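Local coordinates for peridinin-chlorophyll A protein (Amphidinium carterae, PDB 2C9E) that binds peridinin and chlorophyll a and probably serves as a water-soluble light-harvesting antenna that captures solar energy in the blue-green range, at residues A6-K20 with E134-A148. Residues are numbered along the deposited sequence; the frame is centred on the assembly and turned at random.
Sequences ASKRFSDATYPIAEK and EAEKAYDSFKALTSA. With DGD (digalactosyl diacyl glycerol (dgdg)), chain G.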
loop_
_atom_site.group_PDB
_atom_site.type_symbol
_atom_site.label_atom_id
_atom_site.label_comp_id
_atom_site.label_asym_id
_atom_site.label_seq_id
_atom_site.Cartn_x
_atom_site.Cartn_y
_atom_site.Cartn_z
ATOM N N ALA A 6 -20.926 16.123 -4.866
ATOM C CA ALA A 6 -20.141 16.445 -3.672
ATOM C C ALA A 6 -18.633 16.269 -3.968
ATOM O O ALA A 6 -17.800 17.078 -3.557
ATOM C CB ALA A 6 -20.581 15.579 -2.537
ATOM N N SER A 7 -18.303 15.207 -4.689
ATOM C CA SER A 7 -16.944 14.942 -5.052
ATOM C C SER A 7 -16.418 16.119 -5.887
ATOM O O SER A 7 -15.237 16.541 -5.769
ATOM C CB SER A 7 -16.885 13.664 -5.868
ATOM O OG SER A 7 -15.541 13.300 -6.117
ATOM N N LYS A 8 -17.289 16.639 -6.744
ATOM C CA LYS A 8 -16.890 17.744 -7.587
ATOM C C LYS A 8 -16.543 18.906 -6.684
ATOM O O LYS A 8 -15.494 19.559 -6.863
ATOM C CB LYS A 8 -18.006 18.164 -8.568
ATOM C CG LYS A 8 -17.581 19.318 -9.480
ATOM C CD LYS A 8 -18.264 19.238 -10.829
ATOM C CE LYS A 8 -17.740 20.332 -11.772
ATOM N NZ LYS A 8 -18.433 20.274 -13.107
ATOM N N ARG A 9 -17.411 19.158 -5.711
ATOM C CA ARG A 9 -17.162 20.269 -4.819
ATOM C C ARG A 9 -15.874 20.009 -4.018
ATOM O O ARG A 9 -15.051 20.903 -3.846
ATOM C CB ARG A 9 -18.387 20.486 -3.901
ATOM C CG ARG A 9 -19.263 21.671 -4.308
ATOM C CD ARG A 9 -20.725 21.478 -3.978
ATOM N NE ARG A 9 -21.481 21.021 -5.153
ATOM C CZ ARG A 9 -22.778 20.688 -5.175
ATOM N NH1 ARG A 9 -23.528 20.744 -4.072
ATOM N NH2 ARG A 9 -23.337 20.303 -6.321
ATOM N N PHE A 10 -15.675 18.777 -3.548
ATOM C CA PHE A 10 -14.475 18.490 -2.777
ATOM C C PHE A 10 -13.233 18.729 -3.631
ATOM O O PHE A 10 -12.234 19.332 -3.192
ATOM C CB PHE A 10 -14.518 17.046 -2.265
ATOM C CG PHE A 10 -13.261 16.604 -1.538
ATOM C CD1 PHE A 10 -12.977 17.088 -0.255
ATOM C CD2 PHE A 10 -12.427 15.631 -2.109
ATOM C CE1 PHE A 10 -11.872 16.605 0.501
ATOM C CE2 PHE A 10 -11.318 15.124 -1.406
ATOM C CZ PHE A 10 -11.020 15.604 -0.072
ATOM N N SER A 11 -13.284 18.249 -4.861
ATOM C CA SER A 11 -12.172 18.402 -5.809
ATOM C C SER A 11 -11.813 19.869 -6.004
ATOM O O SER A 11 -10.638 20.266 -5.990
ATOM C CB SER A 11 -12.576 17.796 -7.164
ATOM O OG SER A 11 -12.698 16.392 -7.080
ATOM N N ASP A 12 -12.833 20.676 -6.222
ATOM C CA ASP A 12 -12.629 22.101 -6.382
ATOM C C ASP A 12 -11.941 22.706 -5.160
ATOM O O ASP A 12 -11.049 23.533 -5.259
ATOM C CB ASP A 12 -13.977 22.800 -6.574
ATOM C CG ASP A 12 -14.544 22.575 -7.940
ATOM O OD1 ASP A 12 -13.696 22.405 -8.838
ATOM O OD2 ASP A 12 -15.802 22.586 -8.135
ATOM N N ALA A 13 -12.404 22.313 -3.983
ATOM C CA ALA A 13 -11.866 22.876 -2.778
ATOM C C ALA A 13 -10.427 22.487 -2.453
ATOM O O ALA A 13 -9.694 23.264 -1.809
ATOM C CB ALA A 13 -12.801 22.508 -1.594
ATOM N N THR A 14 -10.019 21.301 -2.917
ATOM C CA THR A 14 -8.721 20.762 -2.561
ATOM C C THR A 14 -7.581 20.884 -3.554
ATOM O O THR A 14 -6.390 20.901 -3.153
ATOM C CB THR A 14 -8.880 19.294 -2.179
ATOM O OG1 THR A 14 -9.560 18.589 -3.227
ATOM C CG2 THR A 14 -9.694 19.170 -0.920
ATOM N N TYR A 15 -7.934 20.990 -4.839
ATOM C CA TYR A 15 -6.940 21.074 -5.884
ATOM C C TYR A 15 -5.941 22.177 -5.611
ATOM O O TYR A 15 -4.751 21.942 -5.707
ATOM C CB TYR A 15 -7.593 21.282 -7.266
ATOM C CG TYR A 15 -6.608 21.097 -8.388
ATOM C CD1 TYR A 15 -6.259 19.813 -8.834
ATOM C CD2 TYR A 15 -5.947 22.194 -8.954
ATOM C CE1 TYR A 15 -5.285 19.624 -9.808
ATOM C CE2 TYR A 15 -4.957 22.018 -9.936
ATOM C CZ TYR A 15 -4.629 20.734 -10.362
ATOM O OH TYR A 15 -3.648 20.562 -11.327
ATOM N N PRO A 16 -6.397 23.394 -5.245
ATOM C CA PRO A 16 -5.429 24.489 -4.980
ATOM C C PRO A 16 -4.503 24.202 -3.800
ATOM O O PRO A 16 -3.362 24.665 -3.754
ATOM C CB PRO A 16 -6.331 25.722 -4.715
ATOM C CG PRO A 16 -7.596 25.396 -5.411
ATOM C CD PRO A 16 -7.782 23.894 -5.104
ATOM N N ILE A 17 -4.996 23.460 -2.816
ATOM C CA ILE A 17 -4.147 23.095 -1.673
ATOM C C ILE A 17 -3.150 22.039 -2.157
ATOM O O ILE A 17 -1.961 22.079 -1.816
ATOM C CB ILE A 17 -5.007 22.508 -0.517
ATOM C CG1 ILE A 17 -5.978 23.600 -0.024
ATOM C CG2 ILE A 17 -4.071 21.893 0.581
ATOM C CD1 ILE A 17 -7.017 23.148 1.044
ATOM N N ALA A 18 -3.650 21.082 -2.940
ATOM C CA ALA A 18 -2.807 20.034 -3.514
ATOM C C ALA A 18 -1.624 20.633 -4.326
ATOM O O ALA A 18 -0.469 20.145 -4.254
ATOM C CB ALA A 18 -3.658 19.148 -4.414
ATOM N N GLU A 19 -1.911 21.675 -5.108
ATOM C CA GLU A 19 -0.873 22.352 -5.905
ATOM C C GLU A 19 0.259 22.939 -5.066
ATOM O O GLU A 19 1.332 23.180 -5.571
ATOM C CB GLU A 19 -1.464 23.516 -6.710
ATOM C CG GLU A 19 -2.193 23.149 -7.955
ATOM C CD GLU A 19 -2.770 24.387 -8.638
ATOM O OE1 GLU A 19 -3.556 25.121 -8.000
ATOM O OE2 GLU A 19 -2.439 24.630 -9.808
ATOM N N LYS A 20 0.024 23.211 -3.797
ATOM C CA LYS A 20 1.086 23.756 -3.009
ATOM C C LYS A 20 1.795 22.681 -2.160
ATOM O O LYS A 20 2.766 22.970 -1.474
ATOM C CB LYS A 20 0.509 24.863 -2.131
ATOM C CG LYS A 20 -0.026 26.024 -2.984
ATOM C CD LYS A 20 -0.213 27.351 -2.220
ATOM C CE LYS A 20 -1.432 27.359 -1.280
ATOM N NZ LYS A 20 -2.719 26.927 -1.942
ATOM N N GLU A 134 -8.224 28.197 3.907
ATOM C CA GLU A 134 -8.348 27.298 2.783
ATOM C C GLU A 134 -8.639 25.870 3.273
ATOM O O GLU A 134 -9.621 25.274 2.881
ATOM C CB GLU A 134 -7.069 27.366 1.964
ATOM C CG GLU A 134 -7.182 26.742 0.617
ATOM C CD GLU A 134 -6.129 27.294 -0.364
ATOM O OE1 GLU A 134 -5.112 27.857 0.083
ATOM O OE2 GLU A 134 -6.334 27.141 -1.597
ATOM N N ALA A 135 -7.804 25.318 4.142
ATOM C CA ALA A 135 -8.030 23.946 4.637
ATOM C C ALA A 135 -9.430 23.831 5.338
ATOM O O ALA A 135 -10.115 22.828 5.210
ATOM C CB ALA A 135 -6.889 23.554 5.641
ATOM N N GLU A 136 -9.847 24.856 6.068
ATOM C CA GLU A 136 -11.141 24.772 6.753
ATOM C C GLU A 136 -12.281 24.601 5.779
ATOM O O GLU A 136 -13.176 23.775 5.991
ATOM C CB GLU A 136 -11.345 25.984 7.643
ATOM C CG GLU A 136 -10.485 25.867 8.897
ATOM C CD GLU A 136 -10.178 27.215 9.553
ATOM O OE1 GLU A 136 -10.822 28.249 9.174
ATOM O OE2 GLU A 136 -9.282 27.222 10.435
ATOM N N LYS A 137 -12.231 25.383 4.703
ATOM C CA LYS A 137 -13.213 25.324 3.641
ATOM C C LYS A 137 -13.138 23.917 2.990
ATOM O O LYS A 137 -14.159 23.299 2.707
ATOM C CB LYS A 137 -12.917 26.440 2.619
ATOM C CG LYS A 137 -13.789 26.407 1.347
ATOM C CD LYS A 137 -13.589 27.676 0.551
ATOM C CE LYS A 137 -13.691 27.375 -0.898
ATOM N NZ LYS A 137 -12.319 26.892 -1.356
ATOM N N ALA A 138 -11.936 23.418 2.751
ATOM C CA ALA A 138 -11.780 22.078 2.194
ATOM C C ALA A 138 -12.416 21.004 3.128
ATOM O O ALA A 138 -13.117 20.100 2.669
ATOM C CB ALA A 138 -10.304 21.784 1.999
ATOM N N TYR A 139 -12.183 21.119 4.431
ATOM C CA TYR A 139 -12.733 20.149 5.375
ATOM C C TYR A 139 -14.251 20.200 5.393
ATOM O O TYR A 139 -14.924 19.168 5.480
ATOM C CB TYR A 139 -12.186 20.368 6.804
ATOM C CG TYR A 139 -12.731 19.353 7.808
ATOM C CD1 TYR A 139 -12.465 17.984 7.662
ATOM C CD2 TYR A 139 -13.537 19.753 8.868
ATOM C CE1 TYR A 139 -12.986 17.065 8.536
ATOM C CE2 TYR A 139 -14.068 18.830 9.753
ATOM C CZ TYR A 139 -13.782 17.495 9.580
ATOM O OH TYR A 139 -14.246 16.579 10.488
ATOM N N ASP A 140 -14.830 21.387 5.319
ATOM C CA ASP A 140 -16.284 21.374 5.289
ATOM C C ASP A 140 -16.806 20.680 4.039
ATOM O O ASP A 140 -17.821 19.984 4.103
ATOM C CB ASP A 140 -16.883 22.777 5.497
ATOM C CG ASP A 140 -17.466 22.913 6.924
ATOM O OD1 ASP A 140 -16.677 23.030 7.899
ATOM O OD2 ASP A 140 -18.712 22.802 7.096
ATOM N N SER A 141 -16.091 20.818 2.918
ATOM C CA SER A 141 -16.513 20.154 1.681
ATOM C C SER A 141 -16.225 18.640 1.784
ATOM O O SER A 141 -16.934 17.835 1.194
ATOM C CB SER A 141 -15.815 20.769 0.454
ATOM O OG SER A 141 -14.633 20.056 0.120
ATOM N N PHE A 142 -15.184 18.261 2.540
ATOM C CA PHE A 142 -14.888 16.821 2.777
ATOM C C PHE A 142 -16.072 16.186 3.582
ATOM O O PHE A 142 -16.563 15.088 3.258
ATOM C CB PHE A 142 -13.579 16.664 3.555
ATOM C CG PHE A 142 -13.296 15.241 4.005
ATOM C CD1 PHE A 142 -12.925 14.262 3.102
ATOM C CD2 PHE A 142 -13.391 14.887 5.344
ATOM C CE1 PHE A 142 -12.649 12.965 3.547
ATOM C CE2 PHE A 142 -13.117 13.600 5.759
ATOM C CZ PHE A 142 -12.750 12.662 4.872
ATOM N N LYS A 143 -16.548 16.893 4.613
ATOM C CA LYS A 143 -17.660 16.389 5.377
ATOM C C LYS A 143 -18.878 16.158 4.492
ATOM O O LYS A 143 -19.532 15.113 4.581
ATOM C CB LYS A 143 -18.012 17.358 6.488
ATOM C CG LYS A 143 -16.900 17.510 7.538
ATOM C CD LYS A 143 -17.464 18.028 8.827
ATOM C CE LYS A 143 -17.718 19.510 8.798
ATOM N NZ LYS A 143 -17.930 20.041 10.189
ATOM N N ALA A 144 -19.182 17.116 3.618
ATOM C CA ALA A 144 -20.362 16.948 2.756
ATOM C C ALA A 144 -20.182 15.731 1.853
ATOM O O ALA A 144 -21.125 15.006 1.562
ATOM C CB ALA A 144 -20.623 18.229 1.942
ATOM N N LEU A 145 -18.968 15.486 1.402
ATOM C CA LEU A 145 -18.710 14.290 0.580
ATOM C C LEU A 145 -18.914 12.995 1.428
ATOM O O LEU A 145 -19.488 12.006 0.961
ATOM C CB LEU A 145 -17.252 14.296 0.093
ATOM C CG LEU A 145 -16.824 13.655 -1.208
ATOM C CD1 LEU A 145 -15.380 13.370 -1.096
ATOM C CD2 LEU A 145 -17.585 12.422 -1.533
ATOM N N THR A 146 -18.448 13.000 2.670
ATOM C CA THR A 146 -18.592 11.784 3.454
ATOM C C THR A 146 -20.069 11.454 3.628
ATOM O O THR A 146 -20.445 10.272 3.648
ATOM C CB THR A 146 -17.873 11.858 4.850
ATOM O OG1 THR A 146 -18.490 12.834 5.691
ATOM C CG2 THR A 146 -16.383 12.193 4.686
ATOM N N SER A 147 -20.917 12.483 3.740
ATOM C CA SER A 147 -22.354 12.232 3.902
ATOM C C SER A 147 -22.989 11.689 2.640
ATOM O O SER A 147 -23.903 10.863 2.720
ATOM C CB SER A 147 -23.104 13.507 4.263
ATOM O OG SER A 147 -22.587 14.076 5.442
ATOM N N ALA A 148 -22.534 12.177 1.477
ATOM C CA ALA A 148 -23.086 11.707 0.215
ATOM C C ALA A 148 -22.722 10.256 0.110
ATOM O O ALA A 148 -23.564 9.439 -0.217
ATOM C CB ALA A 148 -22.508 12.496 -0.990
HETATM C C1A DGD G . -8.068 10.575 8.399
HETATM C C2A DGD G . -6.852 9.935 7.775
HETATM C C3A DGD G . -6.718 8.423 8.166
HETATM C C4A DGD G . -5.772 7.691 7.256
HETATM C C5A DGD G . -6.183 6.247 7.052
HETATM C C6A DGD G . -5.154 5.444 6.302
HETATM C C7A DGD G . -5.012 5.848 4.835
HETATM C C8A DGD G . -3.636 5.389 4.201
HETATM C C9A DGD G . -3.819 4.231 3.127
HETATM C CAA DGD G . -3.841 4.771 1.717
HETATM C CBA DGD G . -3.942 3.766 0.560
HETATM C CCA DGD G . -2.807 2.755 0.394
HETATM C CDA DGD G . -3.068 1.960 -0.918
HETATM C CEA DGD G . -2.004 0.915 -1.284
HETATM C CFA DGD G . -0.614 1.506 -1.678
HETATM C CGA DGD G . -0.451 1.599 -3.206
HETATM C CHA DGD G . 0.668 2.543 -3.642
HETATM C CIA DGD G . 0.757 3.844 -2.860
HETATM O O1A DGD G . -8.576 9.999 9.367
HETATM C C1B DGD G . -9.453 15.193 6.816
HETATM C C2B DGD G . -9.631 15.344 5.328
HETATM C C3B DGD G . -8.744 16.439 4.750
HETATM C C4B DGD G . -9.327 17.825 5.031
HETATM C C5B DGD G . -9.079 18.810 3.916
HETATM C C6B DGD G . -8.131 19.897 4.403
HETATM C C7B DGD G . -6.862 19.974 3.537
HETATM C C8B DGD G . -7.066 19.372 2.175
HETATM C C9B DGD G . -6.087 18.252 1.882
HETATM C CAB DGD G . -5.397 18.539 0.541
HETATM C CBB DGD G . -4.546 17.407 0.102
HETATM C CCB DGD G . -4.672 17.239 -1.374
HETATM C CDB DGD G . -5.196 15.865 -1.737
HETATM C CEB DGD G . -6.657 15.929 -1.968
HETATM C CFB DGD G . -7.438 15.781 -0.705
HETATM C CGB DGD G . -7.268 14.393 -0.101
HETATM C CHB DGD G . -7.844 14.351 1.308
HETATM C CIB DGD G . -6.791 14.615 2.401
HETATM O O1B DGD G . -8.657 15.956 7.410
HETATM O O1G DGD G . -8.208 11.878 8.383
HETATM C C1G DGD G . -9.371 12.330 8.994
HETATM C C2G DGD G . -9.425 13.835 8.725
HETATM O O2G DGD G . -9.716 13.990 7.278
HETATM C C3G DGD G . -10.518 14.443 9.615
HETATM O O3G DGD G . -9.840 14.471 10.894
HETATM C C1D DGD G . -10.673 14.796 11.985
HETATM C C2D DGD G . -9.990 14.356 13.326
HETATM O O2D DGD G . -9.849 12.935 13.344
HETATM C C3D DGD G . -10.902 14.746 14.465
HETATM O O3D DGD G . -10.316 14.346 15.720
HETATM C C4D DGD G . -11.220 16.246 14.417
HETATM O O4D DGD G . -10.051 17.014 14.651
HETATM C C5D DGD G . -11.737 16.603 13.038
HETATM O O5D DGD G . -12.725 18.697 13.627
HETATM C C6D DGD G . -11.689 18.105 12.872
HETATM O O6D DGD G . -10.860 16.205 11.987
HETATM C C1E DGD G . -12.218 19.790 14.412
HETATM C C2E DGD G . -13.008 19.868 15.707
HETATM O O2E DGD G . -12.816 18.647 16.458
HETATM C C3E DGD G . -14.514 20.028 15.307
HETATM O O3E DGD G . -15.322 20.220 16.474
HETATM C C4E DGD G . -14.628 21.241 14.389
HETATM O O4E DGD G . -14.095 22.375 15.070
HETATM C C5E DGD G . -13.761 20.975 13.140
HETATM O O6E DGD G . -12.441 21.013 13.673
HETATM C C6E DGD G . -13.914 22.112 12.121
HETATM O O5E DGD G . -15.165 22.024 11.432
HETATM O O HOH W 1 -18.390 18.072 -1.024
HETATM O O HOH W 2 -10.943 26.089 -4.264
HETATM O O HOH W 3 -10.444 25.190 -0.083
HETATM O O HOH W 4 -4.843 28.586 -3.097
#
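Phe10 and Phe142 both carry CG anti to the backbone N (chi1 175° and 172°), and the two side chains lie alongside each other, their ring planes turned 47° apart. They belong to two antiparallel helices, 2-18 and 132-152, of an all-helical pigment-binding protein. The axes of segments 6-18 and 134-148 come within 8.6 Å. Phe10 is a knob in a hole formed by Ala138, Ser141, Phe142 and Leu145. Its CE1 meets Phe142 CB at 3.5 Å, and Leu145 CD1 makes an off-centre CH-pi contact with its ring. The small Ala13 and Ala138 allow a close approach, their CA atoms 5.0 Å apart. On the lipid side, CZ of Phe10 touches CFB of digalactosyl diacyl glycerol at 3.6 Å, and C2B lies over the centre of one face of the Phe142 ring. Tyr139 lies along the lipid head group, its OH 3.6 Å from C5D. An alanine at Tyr139 is likely to open a gap beside the galactose units, which would lose their contacts with the ring and hydroxyl. Ile17 CG1 packs on Glu134 CG at 3.4 Å. A water donates to Ala6 O and Ser141 O, bridging the helices. Lys20 NZ donates a hydrogen bond to Pro16 O and forms a salt bridge with Glu134 OE1 at 3.3 Å, meeting that oxygen from above the carboxylate plane.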